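Local structure of dihydroxyacetone kinase (Citrobacter freundii, 1UN8) at residues 385-388 / 389-393; 474-477 / 478-481; 480-483 / 484-488; 501-504 / 505-509. The protein phosphorylates dihydroxyacetone with ATP, using a divalent cation, and works as a homodimer whose C-terminal alpha-helical barrel also holds a tightly bound phospholipid. All coordinates share one frame; numbering follows the deposited sequence.

Contact 1: residues 385-388 / 389-393; sequences DGDT and GSTFA
One of the ATP-binding loops of the helical barrel passes here into the first turn of helix 388-404, with Thr-388 meeting Phe-392 and Asp-387 meeting Thr-391 one turn on. Asp-385, Gly-386, Asp-387 and Thr-388 all belong to the nucleotide site. Methyl CG2 of Thr-388 sits squarely over the middle of one face of the Phe-392 ring, a CH-pi contact of 4.0 Å from CG2 to the ring centroid and only 10° off the normal. What puts the methyl there is the Thr-388 torsion, which sets CG2 anti to its own backbone N; the two side chains then run alongside each other in the same direction. In the backbone, Phe-392 N donates to Thr-388 O at 2.9 Å.

The carbonyl of Asp-387, at the N-cap, is gripped twice by one residue. Thr-391 N approaches Asp-387 O almost head-on at 2.9 Å, while Thr-391 OG1 donates to Asp-387 O from well above the carbonyl plane at 3.2 Å. Asp-387 does not cap the helix with its own carboxylate; its N and that of Thr-388 both bond to Asp-380 OD2. Ser-390 OG is tied to Glu-373 and Asn-377. Thr-388 leans on Pro-534 and Phe-392 on Arg-538 of helix 534-547, while Thr-391 and Phe-392 both touch Ser-432 of helix 430-448.

Contact 2: residues 474-477 / 478-481; sequences DRTM and IDAL
Thr-476 and Asp-479 form a capping box at the start of helix 478-490, and Thr-476 and Met-477 are both part of the ATP site. Asp-479 is the side chain to follow. Its CB packs 3.4 Å from Thr-476 O, and CG lies 3.3 Å from the same oxygen. With CG beside its own backbone N (chi1 -52°), the carboxylate is turned back toward the residues preceding the helix. There OD1 accepts from Gly-473 N. The other oxygen, OD2, probably also faces the Thr-476 amide, but that bond is weak and its length doubtful, because OD2 is modelled too close to a neighbour.

Thr-476 caps the helix through OG1, which accepts from Ile-478 N at 3.1 Å, though the position of that nitrogen is less certain. Separately, Asp-479 N makes a turn bond to Thr-476 O at 2.8 Å. Met-477 O then takes two hydrogens, from Ala-480 N at 3.0 Å and from Leu-481 N at 2.9 Å, and the helix is under way. Out on the apolar side, Met-477 CE comes 4.4 Å from Leu-481 CD1, and both residues touch Leu-539 of helix 534-547.

Arg-475 binds Thr-509 O through NE, and Asp-474 OD2 accepts from Asp-471 N besides its salt bridge to Lys-147 of the second subunit. Chemically, Thr-476 OG1 appears to take up a first-turn amide, Ile-478 N, that has no preceding turn to bond. The Asp-479 carboxylate sits by the N-terminal end of the helix, which would probably favour its negative charge.

Contact 3: residues 480-483 / 484-488; sequences ALQP and ALTSL
Leu-481 and Leu-485 pack one turn apart on the side of helix 478-490 that faces helix 453-468, both helices of the alpha barrel, and form the dense part of this contact. Branch CD2 of Leu-481 packs against Leu-485 CG at 3.6 Å and against Leu-485 CD1 at 3.8 Å, the two side chains crossing at a slant. Leu-485 holds its CG beside the backbone N (chi1 -68°), which also brings CG to 3.4 Å from Leu-481 O. Around this pair the helix is walled in: Leu-481 touches Leu-461 and Met-464, and Leu-485 touches Leu-457, all from helix 453-468, while Ala-484 and Leu-488 meet Phe-543 of helix 534-547.

Pro-483 makes a third face, its ring resting on Ala-501 and Arg-508 of helix 495-511. Its nitrogen has no hydrogen for the preceding turn, and the helix is kinked at this point. The next bond, from Ala-484 N to Ala-480 O, is long at 3.3 Å, whereas Ser-487 N returns to 2.8 Å from Pro-483 O.

The side of Gln-482 and Thr-486 is looser, and Thr-486 is exposed. Little touches between their side chains, Gln-482 CG staying 4.1 Å from Thr-486 OG1. Here Gln-482 O accepts twice from one threonine: Thr-486 N at 2.8 Å, nearly in line with the carbonyl, and Thr-486 OG1 at 3.0 Å, from above its plane.

Contact 4: residues 501-504 / 505-509; sequences AAQA and GAERT
Ala-501 and Arg-508 are joined through a water on helix 495-511 of the barrel, where an i to i+4 side-chain pair, Gln-503 with Glu-507, also spans one turn. Ala-501 O accepts from Gly-505 N at 3.0 Å and from the water; the water sits in the guanidinium plane of Arg-508, at its edge, and accepts from Arg-508 NH2 at 2.8 Å. Ala-502 O receives Ala-506 N, while its methyl packs on Ala-484 of helix 478-490.

Gln-503 comes next. Its chain sets off with CG anti to the backbone N and then bends at chi2 (56°), which swings the amide along the helix to Glu-507. NE2 donates to Glu-507 OE1 at 3.1 Å; the oxygen lies near the amide plane but is met from above the carboxylate, the two planes being 87° apart. Gln-503 also touches Ala-540 and Met-541 of helix 534-547.

Ala-504 lies under Arg-508, whose chain bends at chi3 to bring one guanidinium face over Ala-504 C. Beside it, Arg-508 NH1 comes within 3.8 Å of Ala-504 CB.

All four contacts lie in the C-terminal helical domain. Contacts 1 and 2 both hold ATP-site residues, their centres about 16 Å apart and their nearest atoms about 5 Å; the side chains of Phe-392 and Met-477 each come within about 4 Å of the bound phospholipid, which suggests that the ATP site and the lipid pocket adjoin here. Contact 3 continues contact 2 along helix 478-490, sharing Ala-480 and Leu-481. Contact 4, on the next helix, packs against both: its centre is about 8 Å from that of contact 2, with Ala-502 CB 3.3 Å from Ala-480 O and Pro-483 CB 3.6 Å from Ala-501 O. Thr-509 reaches the site too, its OG1 bonding Asp-533 N.

Contact 1: residues 385-388 / 389-393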
loop_
_atom_site.group_PDB
_atom_site.type_symbol
_atom_site.label_atom_id
_atom_site.label_comp_id
_atom_site.label_asym_id
_atom_site.label_seq_id
_atom_site.Cartn_x
_atom_site.Cartn_y
_atom_site.Cartn_z
ATOM N N ASP A 385 27.900 10.193 -25.716
ATOM C CA ASP A 385 28.922 10.033 -24.687
ATOM C C ASP A 385 30.334 9.968 -25.239
ATOM O O ASP A 385 31.282 9.712 -24.497
ATOM C CB ASP A 385 28.647 8.778 -23.864
ATOM C CG ASP A 385 27.258 8.778 -23.249
ATOM O OD1 ASP A 385 26.892 9.787 -22.594
ATOM O OD2 ASP A 385 26.537 7.767 -23.416
ATOM N N GLY A 386 30.469 10.191 -26.544
ATOM C CA GLY A 386 31.776 10.163 -27.184
ATOM C C GLY A 386 32.534 8.847 -27.077
ATOM O O GLY A 386 33.762 8.844 -26.967
ATOM N N ASP A 387 31.817 7.728 -27.119
ATOM C CA ASP A 387 32.451 6.415 -27.022
ATOM C C ASP A 387 32.061 5.445 -28.148
ATOM O O ASP A 387 32.674 4.386 -28.291
ATOM C CB ASP A 387 32.134 5.781 -25.661
ATOM C CG ASP A 387 30.644 5.749 -25.360
ATOM O OD1 ASP A 387 29.847 6.189 -26.211
ATOM O OD2 ASP A 387 30.263 5.285 -24.268
ATOM N N THR A 388 31.057 5.806 -28.947
ATOM C CA THR A 388 30.605 4.947 -30.039
ATOM C C THR A 388 31.770 4.412 -30.872
ATOM O O THR A 388 31.767 3.249 -31.280
ATOM C CB THR A 388 29.601 5.693 -30.951
ATOM O OG1 THR A 388 28.369 5.878 -30.241
ATOM C CG2 THR A 388 29.327 4.904 -32.220
ATOM N N GLY A 389 32.766 5.253 -31.117
ATOM C CA GLY A 389 33.910 4.802 -31.887
ATOM C C GLY A 389 34.602 3.638 -31.189
ATOM O O GLY A 389 34.938 2.629 -31.806
ATOM N N SER A 390 34.811 3.777 -29.886
ATOM C CA SER A 390 35.469 2.734 -29.104
ATOM C C SER A 390 34.617 1.469 -29.011
ATOM O O SER A 390 35.135 0.354 -29.083
ATOM C CB SER A 390 35.782 3.256 -27.695
ATOM O OG SER A 390 36.686 4.347 -27.746
ATOM N N THR A 391 33.311 1.647 -28.843
ATOM C CA THR A 391 32.396 0.517 -28.753
ATOM C C THR A 391 32.456 -0.285 -30.052
ATOM O O THR A 391 32.593 -1.507 -30.037
ATOM C CB THR A 391 30.957 0.998 -28.519
ATOM O OG1 THR A 391 30.915 1.831 -27.354
ATOM C CG2 THR A 391 30.023 -0.188 -28.320
ATOM N N PHE A 392 32.359 0.415 -31.179
ATOM C CA PHE A 392 32.408 -0.227 -32.487
ATOM C C PHE A 392 33.780 -0.823 -32.744
ATOM O O PHE A 392 33.896 -1.898 -33.334
ATOM C CB PHE A 392 32.068 0.780 -33.592
ATOM C CG PHE A 392 30.595 1.037 -33.758
ATOM C CD1 PHE A 392 29.711 0.832 -32.711
ATOM C CD2 PHE A 392 30.100 1.526 -34.957
ATOM C CE1 PHE A 392 28.354 1.112 -32.858
ATOM C CE2 PHE A 392 28.744 1.809 -35.114
ATOM C CZ PHE A 392 27.870 1.601 -34.059
ATOM N N ALA A 393 34.821 -0.123 -32.305
ATOM C CA ALA A 393 36.191 -0.605 -32.485
ATOM C C ALA A 393 36.373 -1.889 -31.682
ATOM O O ALA A 393 37.033 -2.833 -32.131
ATOM C CB ALA A 393 37.200 0.460 -32.022
#

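Contact 2: residues 474-477 / 478-481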
loop_
_atom_site.group_PDB
_atom_site.type_symbol
_atom_site.label_atom_id
_atom_site.label_comp_id
_atom_site.label_asym_id
_atom_site.label_seq_id
_atom_site.Cartn_x
_atom_site.Cartn_y
_atom_site.Cartn_z
ATOM N N ASP A 474 15.563 8.970 -37.614
ATOM C CA ASP A 474 15.786 9.155 -36.178
ATOM C C ASP A 474 17.260 9.367 -35.831
ATOM O O ASP A 474 17.640 9.443 -34.666
ATOM C CB ASP A 474 15.212 7.975 -35.370
ATOM C CG ASP A 474 13.682 7.900 -35.431
ATOM O OD1 ASP A 474 13.035 8.956 -35.581
ATOM O OD2 ASP A 474 13.118 6.787 -35.314
ATOM N N ARG A 475 18.096 9.442 -36.852
ATOM C CA ARG A 475 19.515 9.702 -36.653
ATOM C C ARG A 475 20.376 8.583 -36.071
ATOM O O ARG A 475 21.213 8.822 -35.195
ATOM C CB ARG A 475 19.700 10.978 -35.815
ATOM C CG ARG A 475 18.945 12.187 -36.373
ATOM C CD ARG A 475 19.417 13.509 -35.760
ATOM N NE ARG A 475 20.827 13.770 -36.045
ATOM C CZ ARG A 475 21.833 13.464 -35.228
ATOM N NH1 ARG A 475 21.586 12.892 -34.061
ATOM N NH2 ARG A 475 23.090 13.705 -35.588
ATOM N N THR A 476 20.185 7.365 -36.565
ATOM C CA THR A 476 21.001 6.238 -36.115
ATOM C C THR A 476 21.568 5.575 -37.361
ATOM O O THR A 476 21.191 5.930 -38.481
ATOM C CB THR A 476 20.180 5.189 -35.345
ATOM O OG1 THR A 476 19.431 4.388 -36.273
ATOM C CG2 THR A 476 19.229 5.874 -34.374
ATOM N N MET A 477 22.453 4.605 -37.172
ATOM C CA MET A 477 23.051 3.914 -38.307
ATOM C C MET A 477 21.999 3.455 -39.328
ATOM O O MET A 477 22.298 3.284 -40.508
ATOM C CB MET A 477 23.856 2.723 -37.813
ATOM C CG MET A 477 23.035 1.658 -37.154
ATOM S SD MET A 477 24.141 0.416 -36.493
ATOM C CE MET A 477 24.427 -0.568 -37.951
ATOM N N ILE A 478 20.765 3.273 -38.872
ATOM C CA ILE A 478 19.687 2.846 -39.751
ATOM C C ILE A 478 19.567 3.776 -40.955
ATOM O O ILE A 478 19.334 3.324 -42.080
ATOM C CB ILE A 478 18.330 2.835 -39.002
ATOM C CG1 ILE A 478 18.410 1.917 -37.776
ATOM C CG2 ILE A 478 17.215 2.384 -39.938
ATOM C CD1 ILE A 478 18.716 0.480 -38.096
ATOM N N ASP A 479 19.733 5.077 -40.717
ATOM C CA ASP A 479 19.620 6.067 -41.785
ATOM C C ASP A 479 20.555 5.857 -42.970
ATOM O O ASP A 479 20.299 6.357 -44.065
ATOM C CB ASP A 479 19.823 7.469 -41.224
ATOM C CG ASP A 479 18.935 7.738 -40.043
ATOM O OD1 ASP A 479 17.703 7.762 -40.233
ATOM O OD2 ASP A 479 19.449 7.938 -38.928
ATOM N N ALA A 480 21.633 5.117 -42.752
ATOM C CA ALA A 480 22.575 4.841 -43.818
ATOM C C ALA A 480 22.456 3.373 -44.237
ATOM O O ALA A 480 22.591 3.043 -45.416
ATOM C CB ALA A 480 24.011 5.151 -43.348
ATOM N N LEU A 481 22.182 2.501 -43.269
ATOM C CA LEU A 481 22.077 1.067 -43.531
ATOM C C LEU A 481 20.921 0.697 -44.450
ATOM O O LEU A 481 21.113 0.013 -45.450
ATOM C CB LEU A 481 21.928 0.291 -42.219
ATOM C CG LEU A 481 22.704 -1.021 -42.041
ATOM C CD1 LEU A 481 21.843 -1.971 -41.240
ATOM C CD2 LEU A 481 23.073 -1.641 -43.365
#

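Contact 3: residues 480-483 / 484-488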
loop_
_atom_site.group_PDB
_atom_site.type_symbol
_atom_site.label_atom_id
_atom_site.label_comp_id
_atom_site.label_asym_id
_atom_site.label_seq_id
_atom_site.Cartn_x
_atom_site.Cartn_y
_atom_site.Cartn_z
ATOM N N ALA A 480 21.633 5.117 -42.752
ATOM C CA ALA A 480 22.575 4.841 -43.818
ATOM C C ALA A 480 22.456 3.373 -44.237
ATOM O O ALA A 480 22.591 3.043 -45.416
ATOM C CB ALA A 480 24.011 5.151 -43.348
ATOM N N LEU A 481 22.182 2.501 -43.269
ATOM C CA LEU A 481 22.077 1.067 -43.531
ATOM C C LEU A 481 20.921 0.697 -44.450
ATOM O O LEU A 481 21.113 0.013 -45.450
ATOM C CB LEU A 481 21.928 0.291 -42.219
ATOM C CG LEU A 481 22.704 -1.021 -42.041
ATOM C CD1 LEU A 481 21.843 -1.971 -41.240
ATOM C CD2 LEU A 481 23.073 -1.641 -43.365
ATOM N N GLN A 482 19.723 1.143 -44.104
ATOM C CA GLN A 482 18.546 0.830 -44.905
ATOM C C GLN A 482 18.716 1.221 -46.368
ATOM O O GLN A 482 18.507 0.404 -47.260
ATOM C CB GLN A 482 17.312 1.519 -44.329
ATOM C CG GLN A 482 16.038 1.103 -45.009
ATOM C CD GLN A 482 14.913 0.882 -44.026
ATOM O OE1 GLN A 482 14.456 1.814 -43.354
ATOM N NE2 GLN A 482 14.462 -0.365 -43.925
ATOM N N PRO A 483 19.096 2.484 -46.632
ATOM C CA PRO A 483 19.281 2.927 -48.014
ATOM C C PRO A 483 20.208 1.973 -48.750
ATOM O O PRO A 483 19.914 1.551 -49.870
ATOM C CB PRO A 483 19.899 4.314 -47.846
ATOM C CG PRO A 483 19.294 4.798 -46.582
ATOM C CD PRO A 483 19.380 3.586 -45.692
ATOM N N ALA A 484 21.315 1.628 -48.093
ATOM C CA ALA A 484 22.310 0.728 -48.659
ATOM C C ALA A 484 21.744 -0.657 -48.916
ATOM O O ALA A 484 21.956 -1.225 -49.990
ATOM C CB ALA A 484 23.519 0.635 -47.731
ATOM N N LEU A 485 21.028 -1.207 -47.941
ATOM C CA LEU A 485 20.467 -2.542 -48.106
ATOM C C LEU A 485 19.380 -2.551 -49.165
ATOM O O LEU A 485 19.157 -3.565 -49.836
ATOM C CB LEU A 485 19.929 -3.079 -46.777
ATOM C CG LEU A 485 21.034 -3.366 -45.752
ATOM C CD1 LEU A 485 20.450 -4.060 -44.545
ATOM C CD2 LEU A 485 22.116 -4.233 -46.383
ATOM N N THR A 486 18.708 -1.422 -49.328
ATOM C CA THR A 486 17.674 -1.339 -50.341
ATOM C C THR A 486 18.367 -1.232 -51.698
ATOM O O THR A 486 17.960 -1.880 -52.664
ATOM C CB THR A 486 16.772 -0.127 -50.115
ATOM O OG1 THR A 486 16.080 -0.286 -48.873
ATOM C CG2 THR A 486 15.755 -0.005 -51.227
ATOM N N SER A 487 19.423 -0.428 -51.766
ATOM C CA SER A 487 20.158 -0.277 -53.013
ATOM C C SER A 487 20.624 -1.650 -53.509
ATOM O O SER A 487 20.422 -2.002 -54.673
ATOM C CB SER A 487 21.366 0.633 -52.810
ATOM O OG SER A 487 22.091 0.792 -54.013
ATOM N N LEU A 488 21.230 -2.421 -52.611
ATOM C CA LEU A 488 21.735 -3.744 -52.941
ATOM C C LEU A 488 20.636 -4.727 -53.330
ATOM O O LEU A 488 20.863 -5.633 -54.122
ATOM C CB LEU A 488 22.536 -4.299 -51.762
ATOM C CG LEU A 488 23.855 -3.574 -51.489
ATOM C CD1 LEU A 488 24.456 -4.033 -50.174
ATOM C CD2 LEU A 488 24.814 -3.841 -52.632
#

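Contact 4: residues 501-504 / 505-509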
loop_
_atom_site.group_PDB
_atom_site.type_symbol
_atom_site.label_atom_id
_atom_site.label_comp_id
_atom_site.label_asym_id
_atom_site.label_seq_id
_atom_site.Cartn_x
_atom_site.Cartn_y
_atom_site.Cartn_z
ATOM N N ALA A 501 24.084 5.507 -51.513
ATOM C CA ALA A 501 22.818 5.573 -50.802
ATOM C C ALA A 501 23.081 5.798 -49.312
ATOM O O ALA A 501 22.517 6.702 -48.692
ATOM C CB ALA A 501 22.036 4.280 -51.020
ATOM N N ALA A 502 23.953 4.970 -48.749
ATOM C CA ALA A 502 24.300 5.079 -47.341
ATOM C C ALA A 502 24.815 6.483 -47.050
ATOM O O ALA A 502 24.431 7.114 -46.058
ATOM C CB ALA A 502 25.367 4.033 -46.977
ATOM N N GLN A 503 25.691 6.966 -47.925
ATOM C CA GLN A 503 26.286 8.290 -47.781
ATOM C C GLN A 503 25.227 9.390 -47.724
ATOM O O GLN A 503 25.331 10.312 -46.912
ATOM C CB GLN A 503 27.267 8.537 -48.930
ATOM C CG GLN A 503 27.985 9.876 -48.895
ATOM C CD GLN A 503 28.747 10.116 -47.607
ATOM O OE1 GLN A 503 29.198 9.183 -46.953
ATOM N NE2 GLN A 503 28.910 11.383 -47.246
ATOM N N ALA A 504 24.202 9.294 -48.572
ATOM C CA ALA A 504 23.134 10.298 -48.575
ATOM C C ALA A 504 22.420 10.249 -47.232
ATOM O O ALA A 504 22.148 11.279 -46.620
ATOM C CB ALA A 504 22.147 10.019 -49.700
ATOM N N GLY A 505 22.121 9.033 -46.781
ATOM C CA GLY A 505 21.447 8.861 -45.511
ATOM C C GLY A 505 22.259 9.415 -44.354
ATOM O O GLY A 505 21.705 10.031 -43.446
ATOM N N ALA A 506 23.570 9.197 -44.374
ATOM C CA ALA A 506 24.415 9.710 -43.303
ATOM C C ALA A 506 24.350 11.232 -43.338
ATOM O O ALA A 506 24.290 11.894 -42.301
ATOM C CB ALA A 506 25.843 9.248 -43.488
ATOM N N GLU A 507 24.359 11.779 -44.548
ATOM C CA GLU A 507 24.297 13.218 -44.729
ATOM C C GLU A 507 22.994 13.763 -44.169
ATOM O O GLU A 507 22.984 14.826 -43.558
ATOM C CB GLU A 507 24.464 13.564 -46.218
ATOM C CG GLU A 507 25.925 13.486 -46.669
ATOM C CD GLU A 507 26.098 13.407 -48.174
ATOM O OE1 GLU A 507 27.252 13.540 -48.641
ATOM O OE2 GLU A 507 25.089 13.199 -48.882
ATOM N N ARG A 508 21.897 13.031 -44.350
ATOM C CA ARG A 508 20.610 13.492 -43.830
ATOM C C ARG A 508 20.651 13.669 -42.308
ATOM O O ARG A 508 19.990 14.556 -41.770
ATOM C CB ARG A 508 19.476 12.527 -44.227
ATOM C CG ARG A 508 19.021 12.684 -45.678
ATOM C CD ARG A 508 17.789 11.852 -45.999
ATOM N NE ARG A 508 18.087 10.436 -46.205
ATOM C CZ ARG A 508 18.454 9.899 -47.366
ATOM N NH1 ARG A 508 18.572 10.653 -48.449
ATOM N NH2 ARG A 508 18.700 8.598 -47.441
ATOM N N THR A 509 21.443 12.848 -41.616
ATOM C CA THR A 509 21.524 12.950 -40.156
ATOM C C THR A 509 22.226 14.224 -39.708
ATOM O O THR A 509 22.098 14.631 -38.559
ATOM C CB THR A 509 22.243 11.732 -39.499
ATOM O OG1 THR A 509 23.660 11.828 -39.676
ATOM C CG2 THR A 509 21.746 10.443 -40.100
HETATM O O HOH W 1 19.992 7.626 -49.709
#